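Local coordinates for twin-arginine translocation pathway signal protein (Burkholderia phytofirmans, PDB 2RJO) that binds beta-D-galactopyranose between its two lobes and is probably a periplasmic sugar-binding protein exported by the twin-arginine pathway, at residues Tyr116-Phe130 with Glu153-Phe165. Residues are numbered along the deposited sequence; the frame is centred on the assembly and turned at random.
Sequences YDGVAYGEETATQLF and ERKAGLDAALKKF. With GAL (beta-D-galactopyranose), chain B.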
ATOM      1  N   TYR A 116       1.097   6.896   3.528  1.00 20.49           N
ATOM      2  CA  TYR A 116       2.501   7.048   3.857  1.00 21.20           C
ATOM      3  C   TYR A 116       3.069   7.984   2.816  1.00 22.81           C
ATOM      4  O   TYR A 116       2.496   8.134   1.730  1.00 22.05           O
ATOM      5  CB  TYR A 116       3.220   5.707   3.788  1.00 20.60           C
ATOM      6  CG  TYR A 116       2.773   4.710   4.815  1.00 17.22           C
ATOM      7  CD1 TYR A 116       3.581   4.397   5.893  1.00 19.08           C
ATOM      8  CD2 TYR A 116       1.557   4.046   4.689  1.00 19.26           C
ATOM      9  CE1 TYR A 116       3.196   3.437   6.825  1.00 20.09           C
ATOM     10  CE2 TYR A 116       1.158   3.084   5.610  1.00 20.42           C
ATOM     11  CZ  TYR A 116       1.985   2.782   6.677  1.00 20.57           C
ATOM     12  OH  TYR A 116       1.617   1.818   7.589  1.00 20.90           O
ATOM     13  N   ASP A 117       4.191   8.607   3.153  1.00 23.51           N
ATOM     14  CA  ASP A 117       4.877   9.543   2.274  1.00 25.26           C
ATOM     15  C   ASP A 117       5.604   8.792   1.155  1.00 25.23           C
ATOM     16  O   ASP A 117       6.783   8.448   1.293  1.00 25.50           O
ATOM     17  CB  ASP A 117       5.883  10.348   3.099  1.00 26.51           C
ATOM     18  CG  ASP A 117       6.601  11.398   2.287  1.00 28.92           C
ATOM     19  OD1 ASP A 117       6.581  11.322   1.037  1.00 29.18           O
ATOM     20  OD2 ASP A 117       7.200  12.301   2.910  1.00 29.21           O
ATOM     21  N   GLY A 118       4.910   8.564   0.042  1.00 24.63           N
ATOM     22  CA  GLY A 118       5.506   7.842  -1.070  1.00 22.85           C
ATOM     23  C   GLY A 118       6.686   8.531  -1.738  1.00 24.12           C
ATOM     24  O   GLY A 118       7.542   7.867  -2.336  1.00 23.26           O
ATOM     25  N   VAL A 119       6.736   9.860  -1.650  1.00 23.98           N
ATOM     26  CA  VAL A 119       7.828  10.605  -2.261  1.00 24.61           C
ATOM     27  C   VAL A 119       9.107  10.359  -1.477  1.00 24.68           C
ATOM     28  O   VAL A 119      10.178  10.167  -2.059  1.00 25.65           O
ATOM     29  CB  VAL A 119       7.548  12.130  -2.268  1.00 25.50           C
ATOM     30  CG1 VAL A 119       8.646  12.861  -3.044  1.00 25.19           C
ATOM     31  CG2 VAL A 119       6.183  12.407  -2.887  1.00 25.48           C
ATOM     32  N   ALA A 120       8.993  10.358  -0.153  1.00 23.38           N
ATOM     33  CA  ALA A 120      10.148  10.143   0.704  1.00 22.48           C
ATOM     34  C   ALA A 120      10.678   8.714   0.582  1.00 22.70           C
ATOM     35  O   ALA A 120      11.850   8.502   0.278  1.00 21.92           O
ATOM     36  CB  ALA A 120       9.785  10.446   2.141  1.00 21.99           C
ATOM     37  N   TYR A 121       9.808   7.739   0.814  1.00 21.45           N
ATOM     38  CA  TYR A 121      10.204   6.344   0.737  1.00 22.35           C
ATOM     39  C   TYR A 121      10.635   5.912  -0.658  1.00 22.04           C
ATOM     40  O   TYR A 121      11.528   5.086  -0.794  1.00 22.90           O
ATOM     41  CB  TYR A 121       9.076   5.454   1.245  1.00 23.21           C
ATOM     42  CG  TYR A 121       8.846   5.616   2.722  1.00 23.93           C
ATOM     43  CD1 TYR A 121       9.808   5.212   3.648  1.00 25.54           C
ATOM     44  CD2 TYR A 121       7.686   6.205   3.201  1.00 25.95           C
ATOM     45  CE1 TYR A 121       9.615   5.397   5.018  1.00 25.80           C
ATOM     46  CE2 TYR A 121       7.484   6.396   4.567  1.00 25.28           C
ATOM     47  CZ  TYR A 121       8.445   5.990   5.465  1.00 26.74           C
ATOM     48  OH  TYR A 121       8.227   6.174   6.820  1.00 30.94           O
ATOM     49  N   GLY A 122      10.005   6.464  -1.687  1.00 22.93           N
ATOM     50  CA  GLY A 122      10.378   6.116  -3.047  1.00 23.91           C
ATOM     51  C   GLY A 122      11.797   6.584  -3.301  1.00 25.79           C
ATOM     52  O   GLY A 122      12.598   5.902  -3.949  1.00 24.27           O
ATOM     53  N   GLU A 123      12.107   7.766  -2.779  1.00 26.33           N
ATOM     54  CA  GLU A 123      13.432   8.331  -2.922  1.00 28.36           C
ATOM     55  C   GLU A 123      14.392   7.521  -2.066  1.00 27.66           C
ATOM     56  O   GLU A 123      15.571   7.408  -2.380  1.00 29.08           O
ATOM     57  CB  GLU A 123      13.440   9.801  -2.483  1.00 28.63           C
ATOM     58  CG  GLU A 123      14.828  10.372  -2.243  1.00 31.98           C
ATOM     59  CD  GLU A 123      14.863  11.891  -2.326  1.00 34.32           C
ATOM     60  OE1 GLU A 123      13.961  12.547  -1.751  1.00 33.88           O
ATOM     61  OE2 GLU A 123      15.802  12.418  -2.960  1.00 32.71           O
ATOM     62  N   GLU A 124      13.878   6.943  -0.987  1.00 27.98           N
ATOM     63  CA  GLU A 124      14.706   6.143  -0.092  1.00 28.77           C
ATOM     64  C   GLU A 124      15.187   4.851  -0.741  1.00 28.20           C
ATOM     65  O   GLU A 124      16.382   4.542  -0.703  1.00 27.15           O
ATOM     66  CB  GLU A 124      13.948   5.798   1.193  1.00 30.71           C
ATOM     67  CG  GLU A 124      14.509   6.472   2.431  1.00 32.26           C
ATOM     68  CD  GLU A 124      14.449   5.585   3.664  1.00 32.50           C
ATOM     69  OE1 GLU A 124      13.351   5.127   4.034  1.00 31.05           O
ATOM     70  OE2 GLU A 124      15.509   5.351   4.277  1.00 34.11           O
ATOM     71  N   THR A 125      14.258   4.097  -1.330  1.00 27.64           N
ATOM     72  CA  THR A 125      14.604   2.833  -1.978  1.00 26.29           C
ATOM     73  C   THR A 125      15.451   3.086  -3.225  1.00 26.20           C
ATOM     74  O   THR A 125      16.353   2.307  -3.547  1.00 26.28           O
ATOM     75  CB  THR A 125      13.335   2.024  -2.369  1.00 25.68           C
ATOM     76  OG1 THR A 125      12.630   2.694  -3.423  1.00 25.23           O
ATOM     77  CG2 THR A 125      12.421   1.866  -1.171  1.00 25.59           C
ATOM     78  N   ALA A 126      15.165   4.183  -3.917  1.00 25.96           N
ATOM     79  CA  ALA A 126      15.901   4.548  -5.115  1.00 26.32           C
ATOM     80  C   ALA A 126      17.326   4.948  -4.754  1.00 26.46           C
ATOM     81  O   ALA A 126      18.271   4.648  -5.489  1.00 25.85           O
ATOM     82  CB  ALA A 126      15.206   5.703  -5.820  1.00 25.61           C
ATOM     83  N   THR A 127      17.482   5.645  -3.633  1.00 26.06           N
ATOM     84  CA  THR A 127      18.809   6.072  -3.210  1.00 26.15           C
ATOM     85  C   THR A 127      19.656   4.862  -2.840  1.00 26.38           C
ATOM     86  O   THR A 127      20.836   4.799  -3.172  1.00 26.48           O
ATOM     87  CB  THR A 127      18.729   7.027  -2.008  1.00 26.07           C
ATOM     88  OG1 THR A 127      18.184   8.278  -2.444  1.00 27.43           O
ATOM     89  CG2 THR A 127      20.107   7.267  -1.407  1.00 23.30           C
ATOM     90  N   GLN A 128      19.047   3.902  -2.154  1.00 26.84           N
ATOM     91  CA  GLN A 128      19.756   2.692  -1.756  1.00 26.81           C
ATOM     92  C   GLN A 128      20.160   1.904  -2.992  1.00 26.52           C
ATOM     93  O   GLN A 128      21.255   1.345  -3.044  1.00 26.50           O
ATOM     94  CB  GLN A 128      18.873   1.819  -0.868  1.00 28.05           C
ATOM     95  CG  GLN A 128      19.501   0.478  -0.519  1.00 31.50           C
ATOM     96  CD  GLN A 128      20.764   0.622   0.320  1.00 34.31           C
ATOM     97  OE1 GLN A 128      20.705   0.958   1.510  1.00 34.43           O
ATOM     98  NE2 GLN A 128      21.917   0.375  -0.301  1.00 33.54           N
ATOM     99  N   LEU A 129      19.261   1.853  -3.974  1.00 24.51           N
ATOM    100  CA  LEU A 129      19.516   1.140  -5.215  1.00 25.31           C
ATOM    101  C   LEU A 129      20.697   1.756  -5.970  1.00 25.71           C
ATOM    102  O   LEU A 129      21.585   1.047  -6.446  1.00 25.34           O
ATOM    103  CB  LEU A 129      18.266   1.166  -6.095  1.00 23.37           C
ATOM    104  CG  LEU A 129      18.417   0.580  -7.498  1.00 21.23           C
ATOM    105  CD1 LEU A 129      18.618  -0.928  -7.403  1.00 20.60           C
ATOM    106  CD2 LEU A 129      17.189   0.899  -8.337  1.00 21.46           C
ATOM    107  N   PHE A 130      20.718   3.081  -6.067  1.00 26.86           N
ATOM    108  CA  PHE A 130      21.797   3.746  -6.777  1.00 27.16           C
ATOM    109  C   PHE A 130      23.125   3.597  -6.053  1.00 28.64           C
ATOM    110  O   PHE A 130      24.177   3.579  -6.686  1.00 28.80           O
ATOM    111  CB  PHE A 130      21.476   5.228  -6.981  1.00 28.54           C
ATOM    112  CG  PHE A 130      20.194   5.474  -7.731  1.00 26.57           C
ATOM    113  CD1 PHE A 130      19.698   4.530  -8.642  1.00 25.63           C
ATOM    114  CD2 PHE A 130      19.487   6.661  -7.547  1.00 25.71           C
ATOM    115  CE1 PHE A 130      18.515   4.772  -9.351  1.00 24.53           C
ATOM    116  CE2 PHE A 130      18.302   6.910  -8.254  1.00 25.50           C
ATOM    117  CZ  PHE A 130      17.817   5.961  -9.157  1.00 24.60           C
ATOM    118  N   GLU A 153       3.316   9.245  -6.091  1.00 19.28           N
ATOM    119  CA  GLU A 153       4.280   9.721  -5.114  1.00 20.10           C
ATOM    120  C   GLU A 153       5.600   8.955  -5.145  1.00 20.49           C
ATOM    121  O   GLU A 153       6.654   9.570  -5.156  1.00 20.84           O
ATOM    122  CB  GLU A 153       3.677   9.677  -3.704  1.00 22.81           C
ATOM    123  CG  GLU A 153       2.343  10.385  -3.602  1.00 23.63           C
ATOM    124  CD  GLU A 153       1.900  10.626  -2.168  1.00 26.65           C
ATOM    125  OE1 GLU A 153       2.070   9.721  -1.320  1.00 25.45           O
ATOM    126  OE2 GLU A 153       1.365  11.722  -1.896  1.00 29.20           O
ATOM    127  N   ARG A 154       5.545   7.625  -5.166  1.00 18.33           N
ATOM    128  CA  ARG A 154       6.765   6.810  -5.197  1.00 18.42           C
ATOM    129  C   ARG A 154       7.589   7.116  -6.459  1.00 18.35           C
ATOM    130  O   ARG A 154       8.818   7.200  -6.415  1.00 16.34           O
ATOM    131  CB  ARG A 154       6.397   5.323  -5.138  1.00 18.33           C
ATOM    132  CG  ARG A 154       5.647   4.954  -3.860  1.00 16.09           C
ATOM    133  CD  ARG A 154       5.071   3.540  -3.874  1.00 16.06           C
ATOM    134  NE  ARG A 154       4.184   3.336  -2.729  1.00 14.99           N
ATOM    135  CZ  ARG A 154       3.521   2.211  -2.464  1.00 18.46           C
ATOM    136  NH1 ARG A 154       3.631   1.152  -3.262  1.00 14.90           N
ATOM    137  NH2 ARG A 154       2.740   2.150  -1.392  1.00 17.28           N
ATOM    138  N   LYS A 155       6.894   7.291  -7.576  1.00 19.63           N
ATOM    139  CA  LYS A 155       7.543   7.616  -8.835  1.00 22.72           C
ATOM    140  C   LYS A 155       8.190   8.985  -8.690  1.00 23.93           C
ATOM    141  O   LYS A 155       9.255   9.253  -9.261  1.00 24.90           O
ATOM    142  CB  LYS A 155       6.531   7.668  -9.969  1.00 21.32           C
ATOM    143  CG  LYS A 155       7.145   8.054 -11.297  1.00 21.31           C
ATOM    144  CD  LYS A 155       6.082   8.239 -12.352  1.00 24.45           C
ATOM    145  CE  LYS A 155       6.712   8.521 -13.712  1.00 26.69           C
ATOM    146  NZ  LYS A 155       5.679   8.917 -14.696  1.00 25.05           N
ATOM    147  N   ALA A 156       7.543   9.850  -7.922  1.00 23.75           N
ATOM    148  CA  ALA A 156       8.061  11.185  -7.696  1.00 24.45           C
ATOM    149  C   ALA A 156       9.318  11.045  -6.848  1.00 26.23           C
ATOM    150  O   ALA A 156      10.289  11.787  -7.022  1.00 25.87           O
ATOM    151  CB  ALA A 156       7.015  12.039  -6.981  1.00 23.44           C
ATOM    152  N   GLY A 157       9.291  10.084  -5.925  1.00 26.04           N
ATOM    153  CA  GLY A 157      10.446   9.841  -5.083  1.00 24.43           C
ATOM    154  C   GLY A 157      11.610   9.338  -5.923  1.00 25.50           C
ATOM    155  O   GLY A 157      12.764   9.695  -5.666  1.00 24.96           O
ATOM    156  N   LEU A 158      11.308   8.506  -6.923  1.00 26.16           N
ATOM    157  CA  LEU A 158      12.331   7.952  -7.812  1.00 25.88           C
ATOM    158  C   LEU A 158      12.981   9.086  -8.589  1.00 27.57           C
ATOM    159  O   LEU A 158      14.198   9.265  -8.541  1.00 28.30           O
ATOM    160  CB  LEU A 158      11.715   6.959  -8.806  1.00 25.05           C
ATOM    161  CG  LEU A 158      12.613   6.442  -9.945  1.00 24.01           C
ATOM    162  CD1 LEU A 158      13.825   5.717  -9.363  1.00 23.11           C
ATOM    163  CD2 LEU A 158      11.821   5.496 -10.850  1.00 22.17           C
ATOM    164  N   ASP A 159      12.161   9.859  -9.294  1.00 27.58           N
ATOM    165  CA  ASP A 159      12.654  10.979 -10.093  1.00 29.41           C
ATOM    166  C   ASP A 159      13.532  11.945  -9.304  1.00 29.45           C
ATOM    167  O   ASP A 159      14.376  12.633  -9.886  1.00 31.56           O
ATOM    168  CB  ASP A 159      11.485  11.763 -10.708  1.00 28.24           C
ATOM    169  CG  ASP A 159      10.663  10.932 -11.680  1.00 29.30           C
ATOM    170  OD1 ASP A 159      11.193   9.943 -12.231  1.00 29.42           O
ATOM    171  OD2 ASP A 159       9.484  11.281 -11.910  1.00 26.84           O
ATOM    172  N   ALA A 160      13.326  12.015  -7.992  1.00 29.95           N
ATOM    173  CA  ALA A 160      14.112  12.907  -7.144  1.00 29.45           C
ATOM    174  C   ALA A 160      15.475  12.296  -6.814  1.00 30.65           C
ATOM    175  O   ALA A 160      16.483  13.006  -6.689  1.00 30.91           O
ATOM    176  CB  ALA A 160      13.354  13.207  -5.855  1.00 30.47           C
ATOM    177  N   ALA A 161      15.506  10.977  -6.663  1.00 30.20           N
ATOM    178  CA  ALA A 161      16.753  10.299  -6.360  1.00 29.23           C
ATOM    179  C   ALA A 161      17.645  10.411  -7.596  1.00 28.91           C
ATOM    180  O   ALA A 161      18.865  10.531  -7.490  1.00 29.46           O
ATOM    181  CB  ALA A 161      16.477   8.846  -6.019  1.00 28.95           C
ATOM    182  N   LEU A 162      17.021  10.378  -8.767  1.00 27.68           N
ATOM    183  CA  LEU A 162      17.736  10.488 -10.032  1.00 27.87           C
ATOM    184  C   LEU A 162      18.401  11.859 -10.143  1.00 29.10           C
ATOM    185  O   LEU A 162      19.561  11.964 -10.547  1.00 29.28           O
ATOM    186  CB  LEU A 162      16.770  10.287 -11.202  1.00 25.64           C
ATOM    187  CG  LEU A 162      16.226   8.869 -11.429  1.00 22.69           C
ATOM    188  CD1 LEU A 162      15.059   8.898 -12.402  1.00 19.15           C
ATOM    189  CD2 LEU A 162      17.330   7.985 -11.963  1.00 21.65           C
ATOM    190  N   LYS A 163      17.670  12.904  -9.765  1.00 30.34           N
ATOM    191  CA  LYS A 163      18.195  14.260  -9.832  1.00 32.22           C
ATOM    192  C   LYS A 163      19.421  14.405  -8.944  1.00 33.51           C
ATOM    193  O   LYS A 163      20.295  15.239  -9.200  1.00 34.63           O
ATOM    194  CB  LYS A 163      17.125  15.265  -9.398  1.00 32.66           C
ATOM    195  CG  LYS A 163      17.523  16.722  -9.590  1.00 34.85           C
ATOM    196  CD  LYS A 163      17.237  17.565  -8.340  1.00 36.66           C
ATOM    197  CE  LYS A 163      18.178  17.192  -7.198  1.00 38.07           C
ATOM    198  NZ  LYS A 163      18.001  18.045  -5.962  1.00 36.81           N
ATOM    199  N   LYS A 164      19.500  13.578  -7.909  1.00 34.04           N
ATOM    200  CA  LYS A 164      20.619  13.651  -6.985  1.00 34.69           C
ATOM    201  C   LYS A 164      21.733  12.666  -7.343  1.00 34.86           C
ATOM    202  O   LYS A 164      22.750  12.575  -6.650  1.00 35.92           O
ATOM    203  CB  LYS A 164      20.118  13.407  -5.560  1.00 36.08           C
ATOM    204  CG  LYS A 164      21.071  13.900  -4.488  1.00 38.68           C
ATOM    205  CD  LYS A 164      21.278  15.424  -4.587  1.00 40.92           C
ATOM    206  CE  LYS A 164      22.330  15.901  -3.583  1.00 40.27           C
ATOM    207  NZ  LYS A 164      22.328  17.388  -3.459  1.00 41.13           N
ATOM    208  N   PHE A 165      21.534  11.929  -8.429  1.00 34.66           N
ATOM    209  CA  PHE A 165      22.514  10.960  -8.921  1.00 34.01           C
ATOM    210  C   PHE A 165      22.560  11.127 -10.421  1.00 35.29           C
ATOM    211  O   PHE A 165      21.948  10.343 -11.156  1.00 36.09           O
ATOM    212  CB  PHE A 165      22.080   9.531  -8.612  1.00 31.82           C
ATOM    213  CG  PHE A 165      22.311   9.119  -7.189  1.00 30.31           C
ATOM    214  CD1 PHE A 165      23.361   8.262  -6.864  1.00 29.68           C
ATOM    215  CD2 PHE A 165      21.472   9.564  -6.173  1.00 29.00           C
ATOM    216  CE1 PHE A 165      23.573   7.850  -5.548  1.00 28.55           C
ATOM    217  CE2 PHE A 165      21.671   9.163  -4.855  1.00 28.22           C
ATOM    218  CZ  PHE A 165      22.726   8.303  -4.543  1.00 28.95           C
TER
HETATM  219  C1  GAL B 368      -1.050  -2.313  -3.919  1.00 19.20           C
HETATM  220  C2  GAL B 368       0.418  -1.984  -3.562  1.00 17.63           C
HETATM  221  C3  GAL B 368       0.429  -1.008  -2.365  1.00 19.02           C
HETATM  222  C4  GAL B 368      -0.335   0.268  -2.763  1.00 18.98           C
HETATM  223  C5  GAL B 368      -1.780  -0.167  -3.134  1.00 20.12           C
HETATM  224  C6  GAL B 368      -2.563   1.064  -3.541  1.00 18.74           C
HETATM  225  O1  GAL B 368      -1.067  -3.209  -5.046  1.00 17.94           O
HETATM  226  O2  GAL B 368       1.103  -3.182  -3.200  1.00 18.75           O
HETATM  227  O3  GAL B 368       1.770  -0.660  -2.027  1.00 16.35           O
HETATM  228  O4  GAL B 368       0.298   0.847  -3.903  1.00 18.39           O
HETATM  229  O5  GAL B 368      -1.765  -1.095  -4.269  1.00 19.35           O
HETATM  230  O6  GAL B 368      -3.876   0.649  -3.868  1.00 16.32           O
HETATM  231  O   HOH W   1       1.744   7.362  -0.855  1.00 19.11           O
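Gly-118, Gly-122 and Gly-157 bring helix 118-130 and helix 153-163 almost backbone to backbone, two neighbouring helices of one lobe of the periplasmic-binding-protein fold. Their axes approach to 6.4 Å and cross at -47°. At these glycines the backbones themselves meet, and CA-H...O contacts run both ways: Arg-154 CA meets Gly-118 O at 3.1 Å, Val-119 CA meets Glu-153 O and Glu-123 CA meets Gly-157 O. Further along, Ala-161 is a knob in the hole made by Glu-123, Ala-126, Thr-127 and Phe-130; Ala-161 CB lies only 3.4 Å from Ala-126 CB, tighter than usual for two carbons. Phe-130 closes this end. Phe-130 CE2 abuts Ala-161 CB, Phe-130 CZ meets Leu-162 CD2 at 3.5 Å, and Phe-130 CB sits 3.8 Å from the centroid of the Phe-165 ring, over one face; the two ring planes are inclined at 57°. At the N-terminal end, Asp-117 caps its helix through Ala-120 N, which meets OD1 from above the carboxylate plane. Glu-153 OE1 takes a weak bond from Gly-118 N, and a water bonded to Tyr-116 O lies doubtfully close to that carboxylate oxygen. Beyond this packing, Ile-168 of strand 168-175 touches both Phe-130 and Leu-162, and Trp-202 of strand 198-203 touches Ala-126 and Leu-158. Arg-154 carries the contact into the sugar site: with CG beside its backbone N (chi1 -61°), the side chain passes Gly-118 and then runs extended to the ligand, where Trp-95 makes a cation-pi contact with it. Arg-154 NH1 and NH2 both donate to GAL O3, at 2.9 and 3.0 Å respectively, along the edge of the guanidinium.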